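Local coordinates for protein putative mRNA interferase YoeB (Agrobacterium tumefaciens, PDB 6N90) that probably acts as the toxin of a YoeB-type toxin-antitoxin system, an endonuclease that cleaves messenger RNA, at residues M1-T6 against D29-A34; E25-L30 against H64-R69; Y68-S71 against E76-L79. All coordinates share one frame; numbering follows the deposited sequence.

The three contacts build one alpha/beta layer arrangement, in which helix 21-36 packs on a mixed sheet. Contacts 1 and 2 lie about 8 Å apart, centre to centre, and use overlapping parts of that helix, which share D29 and L30: residues 25-30 face strand 64-73, whereas residues 29-34 face strand 2-5. Contact 3, the pairing of strands 64-73 and 76-84, is centred about 8 Å from contact 1 and 14 Å from contact 2. Strand 76-84 lies between strands 2-5 and 64-73, so hairpin, N-terminal strand and helix close on one hydrophobic core. Along the chain, contact 2 begins on the helix where contact 1 ends, and contact 3 on the strand where contact 2 ends, sharing Y68 and R69.

Contact 1: residues M1-T6 against D29-A34; sequences MKLVWT and DLIRNA
L3 and W5, two residues apart on strand 2-5, both reach I31 of the helix and make the whole of this contact's close packing. L3 comes first. Its CG stands anti to the backbone N (chi1 175°), which carries both methyls toward the helix: CD1 and CD2 each lie 4.1 Å from CG2 of I31, and CD2 is also 4.1 Å from CD1 of I31. The leucine fork therefore straddles I31 CG2, and its CD2 branch alone also reaches I31 CD1, the two side chains crossing at about a right angle. W5 uses the far rim of its six-membered ring. Its CZ2 is 3.8 Å and its CH2 3.9 Å from CD1 of I31, and the methyl approaches the indole obliquely. I31 thus divides its branches, CG2 serving L3 and CD1 serving both residues. On the helix, N33 ND2 donates to D29 O at 2.8 Å, from above the carbonyl plane, while N33 N reaches the same oxygen from the other face of that plane; R32 NH1 forms a salt bridge with D29 OD1 at 3.0 Å, while R32 NH2 forms another with E14 of the second subunit. In the dimer, strand 2-5 continues the sheet antiparallel into the second subunit, W5 meets W5 of that subunit, and W10 of that subunit packs on both L3 and I31. With no hydrogen bond crossing between the segments, strand and helix are joined by apolar packing alone, and the polar links of D29, R32 and N33 are kept off the buried face.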
loop_
_atom_site.group_PDB
_atom_site.type_symbol
_atom_site.label_atom_id
_atom_site.label_comp_id
_atom_site.label_asym_id
_atom_site.label_seq_id
_atom_site.Cartn_x
_atom_site.Cartn_y
_atom_site.Cartn_z
ATOM N N MET A 1 -5.709 -2.129 11.033
ATOM C CA MET A 1 -5.580 -2.966 9.840
ATOM C C MET A 1 -4.609 -2.357 8.845
ATOM O O MET A 1 -4.941 -1.397 8.137
ATOM C CB MET A 1 -6.945 -3.179 9.182
ATOM C CG MET A 1 -6.914 -3.880 7.828
ATOM S SD MET A 1 -6.553 -5.647 7.903
ATOM C CE MET A 1 -7.995 -6.236 8.799
ATOM N N LYS A 2 -3.403 -2.913 8.796
ATOM C CA LYS A 2 -2.384 -2.420 7.881
ATOM C C LYS A 2 -2.504 -3.087 6.515
ATOM O O LYS A 2 -3.015 -4.194 6.397
ATOM C CB LYS A 2 -0.990 -2.628 8.478
ATOM C CG LYS A 2 -0.848 -1.938 9.829
ATOM C CD LYS A 2 0.589 -1.764 10.313
ATOM C CE LYS A 2 0.578 -0.832 11.531
ATOM N NZ LYS A 2 1.935 -0.453 12.008
ATOM N N LEU A 3 -2.062 -2.377 5.483
ATOM C CA LEU A 3 -2.035 -2.892 4.129
ATOM C C LEU A 3 -0.569 -3.028 3.738
ATOM O O LEU A 3 0.160 -2.051 3.740
ATOM C CB LEU A 3 -2.793 -1.952 3.169
ATOM C CG LEU A 3 -2.743 -2.301 1.692
ATOM C CD1 LEU A 3 -3.375 -3.625 1.431
ATOM C CD2 LEU A 3 -3.508 -1.218 0.912
ATOM N N VAL A 4 -0.128 -4.248 3.450
ATOM C CA VAL A 4 1.274 -4.526 3.138
ATOM C C VAL A 4 1.484 -4.999 1.696
ATOM O O VAL A 4 0.880 -5.963 1.253
ATOM C CB VAL A 4 1.853 -5.600 4.094
ATOM C CG1 VAL A 4 3.320 -5.770 3.802
ATOM C CG2 VAL A 4 1.597 -5.196 5.541
ATOM N N TRP A 5 2.325 -4.281 0.954
ATOM C CA TRP A 5 2.717 -4.700 -0.387
ATOM C C TRP A 5 4.147 -5.208 -0.420
ATOM O O TRP A 5 5.010 -4.702 0.268
ATOM C CB TRP A 5 2.646 -3.538 -1.372
ATOM C CG TRP A 5 1.348 -2.842 -1.401
ATOM C CD1 TRP A 5 0.905 -1.881 -0.525
ATOM C CD2 TRP A 5 0.327 -2.996 -2.385
ATOM N NE1 TRP A 5 -0.341 -1.434 -0.911
ATOM C CE2 TRP A 5 -0.722 -2.114 -2.042
ATOM C CE3 TRP A 5 0.177 -3.809 -3.515
ATOM C CZ2 TRP A 5 -1.891 -2.013 -2.801
ATOM C CZ3 TRP A 5 -0.985 -3.697 -4.266
ATOM C CH2 TRP A 5 -2.011 -2.821 -3.893
ATOM N N THR A 6 4.410 -6.137 -1.318
ATOM C CA THR A 6 5.785 -6.514 -1.617
ATOM C C THR A 6 6.373 -5.634 -2.712
ATOM O O THR A 6 5.668 -4.805 -3.293
ATOM C CB THR A 6 5.859 -7.975 -2.048
ATOM O OG1 THR A 6 5.105 -8.147 -3.252
ATOM C CG2 THR A 6 5.270 -8.857 -0.946
ATOM N N ASP A 29 -11.148 -1.989 -4.687
ATOM C CA ASP A 29 -12.423 -2.555 -4.222
ATOM C C ASP A 29 -12.166 -3.911 -3.566
ATOM O O ASP A 29 -12.770 -4.261 -2.555
ATOM C CB ASP A 29 -13.411 -2.683 -5.408
ATOM C CG ASP A 29 -14.875 -2.435 -5.007
ATOM O OD1 ASP A 29 -15.146 -2.189 -3.813
ATOM O OD2 ASP A 29 -15.771 -2.516 -5.882
ATOM N N LEU A 30 -11.254 -4.682 -4.145
ATOM C CA LEU A 30 -10.943 -5.988 -3.592
ATOM C C LEU A 30 -10.286 -5.808 -2.221
ATOM O O LEU A 30 -10.581 -6.527 -1.261
ATOM C CB LEU A 30 -10.038 -6.759 -4.570
ATOM C CG LEU A 30 -10.722 -7.290 -5.842
ATOM C CD1 LEU A 30 -9.707 -7.895 -6.820
ATOM C CD2 LEU A 30 -11.817 -8.292 -5.529
ATOM N N ILE A 31 -9.397 -4.820 -2.132
ATOM C CA ILE A 31 -8.735 -4.497 -0.864
ATOM C C ILE A 31 -9.754 -4.107 0.222
ATOM O O ILE A 31 -9.772 -4.702 1.338
ATOM C CB ILE A 31 -7.703 -3.361 -1.065
ATOM C CG1 ILE A 31 -6.533 -3.859 -1.909
ATOM C CG2 ILE A 31 -7.202 -2.792 0.291
ATOM C CD1 ILE A 31 -5.530 -2.815 -2.276
ATOM N N ARG A 32 -10.595 -3.125 -0.106
ATOM C CA ARG A 32 -11.651 -2.657 0.788
ATOM C C ARG A 32 -12.477 -3.853 1.285
ATOM O O ARG A 32 -12.741 -3.990 2.480
ATOM C CB ARG A 32 -12.547 -1.636 0.066
ATOM C CG ARG A 32 -13.434 -0.767 0.967
ATOM C CD ARG A 32 -14.147 0.317 0.097
ATOM N NE ARG A 32 -13.183 0.995 -0.779
ATOM C CZ ARG A 32 -13.265 1.075 -2.110
ATOM N NH1 ARG A 32 -14.294 0.545 -2.764
ATOM N NH2 ARG A 32 -12.334 1.722 -2.807
ATOM N N ASN A 33 -12.833 -4.749 0.364
ATOM C CA ASN A 33 -13.717 -5.865 0.700
ATOM C C ASN A 33 -13.004 -6.910 1.559
ATOM O O ASN A 33 -13.566 -7.403 2.547
ATOM C CB ASN A 33 -14.271 -6.514 -0.574
ATOM C CG ASN A 33 -15.559 -5.853 -1.075
ATOM O OD1 ASN A 33 -16.657 -6.356 -0.829
ATOM N ND2 ASN A 33 -15.428 -4.731 -1.790
ATOM N N ALA A 34 -11.758 -7.221 1.206
ATOM C CA ALA A 34 -10.995 -8.244 1.927
ATOM C C ALA A 34 -10.621 -7.787 3.337
ATOM O O ALA A 34 -10.445 -8.610 4.241
ATOM C CB ALA A 34 -9.745 -8.625 1.138
#

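Contact 2: residues E25-L30 against H64-R69; sequences EKINDL and HRFVYR
The F66 ring has L30 over one face: CB of L30 sits 4.1 Å above the ring plane, displaced toward the rim. Measured to the ring centroid, the same L30 CB is 4.2 Å away and 15° off the normal, which makes this a CH-pi contact. I27 approaches the ring obliquely, its CG2 4.3 Å from F66 CE1. A second flat group lies further along the strand, the Y68 ring, which has the backbone oxygen of F66 at its edge, in plane. F66 and L30 overlap over more than the ring, because their side chains slide past each other in opposite directions. The CD1 methyl of L30 passes beyond the ring to F66 CB at 3.7 Å and also lies 4.1 Å from F66 CG. The phenylalanine is brought under the helix by its first torsion, with CG anti to the backbone N (chi1 173°).

This is helix-on-sheet packing within the YoeB-like toxin fold: residues 25-30 of helix 21-36 pack against strand 64-73, and the closest CA pair, I27 and F66, is 7.3 Å apart. I27 and L30, three residues apart and so on neighbouring turns, present their side chains to a single aromatic ring. Further along the helix, I31 also packs on F66, while the side chain of V81 on the adjoining strand 76-84 also touches it. L30 also touches L42, R58 and I60. The polar groups nearby have partners outside the segments: K26 NZ bonds to R59 O, the Y68 hydroxyl to P38 O and R58 NE, and the N28 amide to Y13 OH and to Q17 of the second subunit.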
loop_
_atom_site.group_PDB
_atom_site.type_symbol
_atom_site.label_atom_id
_atom_site.label_comp_id
_atom_site.label_asym_id
_atom_site.label_seq_id
_atom_site.Cartn_x
_atom_site.Cartn_y
_atom_site.Cartn_z
ATOM N N GLU A 25 -8.917 0.534 -9.812
ATOM C CA GLU A 25 -10.170 0.651 -9.074
ATOM C C GLU A 25 -10.702 -0.697 -8.607
ATOM O O GLU A 25 -11.217 -0.815 -7.493
ATOM C CB GLU A 25 -11.226 1.347 -9.934
ATOM C CG GLU A 25 -10.878 2.777 -10.284
ATOM N N LYS A 26 -10.603 -1.705 -9.467
ATOM C CA LYS A 26 -11.025 -3.056 -9.088
ATOM C C LYS A 26 -10.192 -3.587 -7.932
ATOM O O LYS A 26 -10.711 -4.197 -6.995
ATOM C CB LYS A 26 -10.918 -3.994 -10.278
ATOM C CG LYS A 26 -11.381 -5.409 -9.995
ATOM C CD LYS A 26 -12.848 -5.452 -9.581
ATOM C CE LYS A 26 -13.459 -6.831 -9.836
ATOM N NZ LYS A 26 -12.827 -7.919 -9.049
ATOM N N ILE A 27 -8.887 -3.363 -7.999
ATOM C CA ILE A 27 -8.004 -3.814 -6.931
ATOM C C ILE A 27 -8.319 -3.062 -5.610
ATOM O O ILE A 27 -8.387 -3.645 -4.545
ATOM C CB ILE A 27 -6.527 -3.627 -7.351
ATOM C CG1 ILE A 27 -6.132 -4.613 -8.461
ATOM C CG2 ILE A 27 -5.577 -3.735 -6.170
ATOM C CD1 ILE A 27 -4.793 -4.184 -9.236
ATOM N N ASN A 28 -8.545 -1.754 -5.679
ATOM C CA ASN A 28 -8.918 -1.031 -4.472
ATOM C C ASN A 28 -10.203 -1.556 -3.850
ATOM O O ASN A 28 -10.331 -1.562 -2.626
ATOM C CB ASN A 28 -9.050 0.469 -4.788
ATOM C CG ASN A 28 -7.703 1.118 -5.033
ATOM O OD1 ASN A 28 -6.669 0.462 -4.965
ATOM N ND2 ASN A 28 -7.709 2.406 -5.362
ATOM N N ASP A 29 -11.148 -1.989 -4.687
ATOM C CA ASP A 29 -12.423 -2.555 -4.222
ATOM C C ASP A 29 -12.166 -3.911 -3.566
ATOM O O ASP A 29 -12.770 -4.261 -2.555
ATOM C CB ASP A 29 -13.411 -2.683 -5.408
ATOM C CG ASP A 29 -14.875 -2.435 -5.007
ATOM O OD1 ASP A 29 -15.146 -2.189 -3.813
ATOM O OD2 ASP A 29 -15.771 -2.516 -5.882
ATOM N N LEU A 30 -11.254 -4.682 -4.145
ATOM C CA LEU A 30 -10.943 -5.988 -3.592
ATOM C C LEU A 30 -10.286 -5.808 -2.221
ATOM O O LEU A 30 -10.581 -6.527 -1.261
ATOM C CB LEU A 30 -10.038 -6.759 -4.570
ATOM C CG LEU A 30 -10.722 -7.290 -5.842
ATOM C CD1 LEU A 30 -9.707 -7.895 -6.820
ATOM C CD2 LEU A 30 -11.817 -8.292 -5.529
ATOM N N HIS A 64 -6.381 -11.991 -14.481
ATOM C CA HIS A 64 -5.569 -11.354 -13.441
ATOM C C HIS A 64 -6.141 -11.584 -12.073
ATOM O O HIS A 64 -7.322 -11.290 -11.838
ATOM C CB HIS A 64 -5.439 -9.847 -13.696
ATOM C CG HIS A 64 -4.745 -9.522 -14.982
ATOM N ND1 HIS A 64 -3.392 -9.697 -15.153
ATOM C CD2 HIS A 64 -5.221 -9.054 -16.161
ATOM C CE1 HIS A 64 -3.059 -9.348 -16.387
ATOM N NE2 HIS A 64 -4.149 -8.955 -17.017
ATOM N N ARG A 65 -5.297 -12.068 -11.167
ATOM C CA ARG A 65 -5.759 -12.438 -9.837
ATOM C C ARG A 65 -5.096 -11.613 -8.737
ATOM O O ARG A 65 -3.951 -11.134 -8.866
ATOM C CB ARG A 65 -5.517 -13.935 -9.585
ATOM C CG ARG A 65 -6.135 -14.850 -10.643
ATOM C CD ARG A 65 -7.602 -14.504 -10.925
ATOM N NE ARG A 65 -8.130 -15.242 -12.075
ATOM C CZ ARG A 65 -8.886 -16.329 -11.968
ATOM N NH1 ARG A 65 -9.221 -16.776 -10.765
ATOM N NH2 ARG A 65 -9.328 -16.950 -13.055
ATOM N N PHE A 66 -5.862 -11.428 -7.669
ATOM C CA PHE A 66 -5.454 -10.674 -6.489
ATOM C C PHE A 66 -5.210 -11.721 -5.419
ATOM O O PHE A 66 -6.156 -12.349 -4.950
ATOM C CB PHE A 66 -6.566 -9.656 -6.109
ATOM C CG PHE A 66 -6.349 -8.912 -4.797
ATOM C CD1 PHE A 66 -5.551 -7.788 -4.740
ATOM C CD2 PHE A 66 -7.010 -9.315 -3.638
ATOM C CE1 PHE A 66 -5.380 -7.086 -3.555
ATOM C CE2 PHE A 66 -6.825 -8.631 -2.432
ATOM C CZ PHE A 66 -6.009 -7.512 -2.398
ATOM N N VAL A 67 -3.941 -11.930 -5.075
ATOM C CA VAL A 67 -3.578 -12.924 -4.071
ATOM C C VAL A 67 -3.131 -12.201 -2.795
ATOM O O VAL A 67 -2.346 -11.245 -2.832
ATOM C CB VAL A 67 -2.476 -13.874 -4.596
ATOM C CG1 VAL A 67 -2.142 -14.960 -3.536
ATOM C CG2 VAL A 67 -2.920 -14.525 -5.905
ATOM N N TYR A 68 -3.641 -12.666 -1.659
ATOM C CA TYR A 68 -3.446 -11.954 -0.404
ATOM C C TYR A 68 -3.515 -12.898 0.773
ATOM O O TYR A 68 -3.902 -14.065 0.639
ATOM C CB TYR A 68 -4.526 -10.864 -0.243
ATOM C CG TYR A 68 -5.912 -11.477 -0.146
ATOM C CD1 TYR A 68 -6.597 -11.893 -1.290
ATOM C CD2 TYR A 68 -6.530 -11.644 1.090
ATOM C CE1 TYR A 68 -7.857 -12.469 -1.202
ATOM C CE2 TYR A 68 -7.787 -12.198 1.185
ATOM C CZ TYR A 68 -8.440 -12.621 0.041
ATOM O OH TYR A 68 -9.693 -13.193 0.154
ATOM N N ARG A 69 -3.159 -12.370 1.932
ATOM C CA ARG A 69 -3.354 -13.084 3.181
ATOM C C ARG A 69 -3.641 -12.076 4.271
ATOM O O ARG A 69 -2.945 -11.083 4.392
ATOM C CB ARG A 69 -2.108 -13.918 3.524
ATOM C CG ARG A 69 -2.171 -14.655 4.846
ATOM C CD ARG A 69 -0.909 -15.498 5.066
ATOM N NE ARG A 69 0.319 -14.697 5.066
ATOM C CZ ARG A 69 1.545 -15.208 5.182
ATOM N NH1 ARG A 69 1.701 -16.515 5.303
ATOM N NH2 ARG A 69 2.614 -14.423 5.182
#

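Contact 3: residues Y68-S71 against E76-L79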
loop_
_atom_site.group_PDB
_atom_site.type_symbol
_atom_site.label_atom_id
_atom_site.label_comp_id
_atom_site.label_asym_id
_atom_site.label_seq_id
_atom_site.Cartn_x
_atom_site.Cartn_y
_atom_site.Cartn_z
ATOM N N TYR A 68 -3.641 -12.666 -1.659
ATOM C CA TYR A 68 -3.446 -11.954 -0.404
ATOM C C TYR A 68 -3.515 -12.898 0.773
ATOM O O TYR A 68 -3.902 -14.065 0.639
ATOM C CB TYR A 68 -4.526 -10.864 -0.243
ATOM C CG TYR A 68 -5.912 -11.477 -0.146
ATOM C CD1 TYR A 68 -6.597 -11.893 -1.290
ATOM C CD2 TYR A 68 -6.530 -11.644 1.090
ATOM C CE1 TYR A 68 -7.857 -12.469 -1.202
ATOM C CE2 TYR A 68 -7.787 -12.198 1.185
ATOM C CZ TYR A 68 -8.440 -12.621 0.041
ATOM O OH TYR A 68 -9.693 -13.193 0.154
ATOM N N ARG A 69 -3.159 -12.370 1.932
ATOM C CA ARG A 69 -3.354 -13.084 3.181
ATOM C C ARG A 69 -3.641 -12.076 4.271
ATOM O O ARG A 69 -2.945 -11.083 4.392
ATOM C CB ARG A 69 -2.108 -13.918 3.524
ATOM C CG ARG A 69 -2.171 -14.655 4.846
ATOM C CD ARG A 69 -0.909 -15.498 5.066
ATOM N NE ARG A 69 0.319 -14.697 5.066
ATOM C CZ ARG A 69 1.545 -15.208 5.182
ATOM N NH1 ARG A 69 1.701 -16.515 5.303
ATOM N NH2 ARG A 69 2.614 -14.423 5.182
ATOM N N VAL A 70 -4.666 -12.324 5.071
ATOM C CA VAL A 70 -4.920 -11.478 6.222
ATOM C C VAL A 70 -4.286 -12.146 7.423
ATOM O O VAL A 70 -4.559 -13.315 7.697
ATOM C CB VAL A 70 -6.422 -11.264 6.474
ATOM C CG1 VAL A 70 -6.629 -10.616 7.821
ATOM C CG2 VAL A 70 -7.023 -10.394 5.376
ATOM N N SER A 71 -3.421 -11.416 8.114
ATOM C CA SER A 71 -2.735 -11.960 9.290
ATOM C C SER A 71 -2.985 -11.089 10.502
ATOM O O SER A 71 -3.426 -9.952 10.372
ATOM C CB SER A 71 -1.223 -12.072 9.054
ATOM O OG SER A 71 -0.929 -12.929 7.969
ATOM N N GLU A 76 -5.150 -5.671 15.893
ATOM C CA GLU A 76 -3.949 -5.332 15.136
ATOM C C GLU A 76 -3.695 -6.386 14.064
ATOM O O GLU A 76 -2.947 -7.343 14.294
ATOM C CB GLU A 76 -2.739 -5.205 16.065
ATOM C CG GLU A 76 -1.507 -4.589 15.403
ATOM C CD GLU A 76 -0.445 -4.187 16.413
ATOM O OE1 GLU A 76 -0.819 -3.822 17.546
ATOM O OE2 GLU A 76 0.758 -4.222 16.073
ATOM N N GLN A 77 -4.342 -6.210 12.909
ATOM C CA GLN A 77 -4.254 -7.137 11.784
ATOM C C GLN A 77 -3.568 -6.495 10.583
ATOM O O GLN A 77 -3.324 -5.284 10.579
ATOM C CB GLN A 77 -5.647 -7.627 11.372
ATOM C CG GLN A 77 -6.461 -8.270 12.485
ATOM C CD GLN A 77 -7.811 -8.783 12.012
ATOM O OE1 GLN A 77 -8.043 -8.948 10.813
ATOM N NE2 GLN A 77 -8.719 -9.029 12.961
ATOM N N ARG A 78 -3.260 -7.309 9.579
ATOM C CA ARG A 78 -2.707 -6.783 8.316
ATOM C C ARG A 78 -3.182 -7.600 7.118
ATOM O O ARG A 78 -3.439 -8.803 7.226
ATOM C CB ARG A 78 -1.170 -6.750 8.367
ATOM C CG ARG A 78 -0.534 -8.147 8.473
ATOM C CD ARG A 78 0.976 -8.077 8.712
ATOM N NE ARG A 78 1.584 -9.407 8.659
ATOM C CZ ARG A 78 1.683 -10.234 9.698
ATOM N NH1 ARG A 78 1.214 -9.884 10.887
ATOM N NH2 ARG A 78 2.249 -11.422 9.538
ATOM N N LEU A 79 -3.364 -6.930 5.980
ATOM C CA LEU A 79 -3.631 -7.624 4.736
ATOM C C LEU A 79 -2.369 -7.509 3.917
ATOM O O LEU A 79 -1.908 -6.405 3.661
ATOM C CB LEU A 79 -4.810 -7.009 3.972
ATOM C CG LEU A 79 -5.257 -7.818 2.749
ATOM C CD1 LEU A 79 -6.744 -7.650 2.518
ATOM C CD2 LEU A 79 -4.506 -7.374 1.517
#
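S71 and R78 have the most surface buried here and form an antiparallel hydrogen-bonded pair. S71 N donates to R78 O, and R78 N returns the bond to S71 O, each at 2.8 Å with an N-H...O angle of 162°. On the same face of the sheet S71 CB rests on the R78 guanidinium, 3.5 Å above its plane and over its centre. R78 gets there because CG sits between its backbone N and carbonyl carbon (chi1 65°) and the chain then runs extended to NE, across the serine. L79, next in burial, forms the non-hydrogen-bonded pair with V70, and the two project from the other face. Its CD1 meets V70 CG2 at 4.0 Å, while its CD2 reaches Y68 CB at 3.9 Å. V70 CA, 3.2 Å from R78 O, adds a CA-H...O contact. The segment axes are 4.6 Å apart and run at 176°, close to exactly antiparallel. These residues belong to the hairpin of strands 64-73 and 76-84; the backbone of Y68 hydrogen-bonds to W56 on strand 56-59, and that of L79 to K2 and V4 on strand 2-5, and A34 of helix 21-36 touches Y68 and L79.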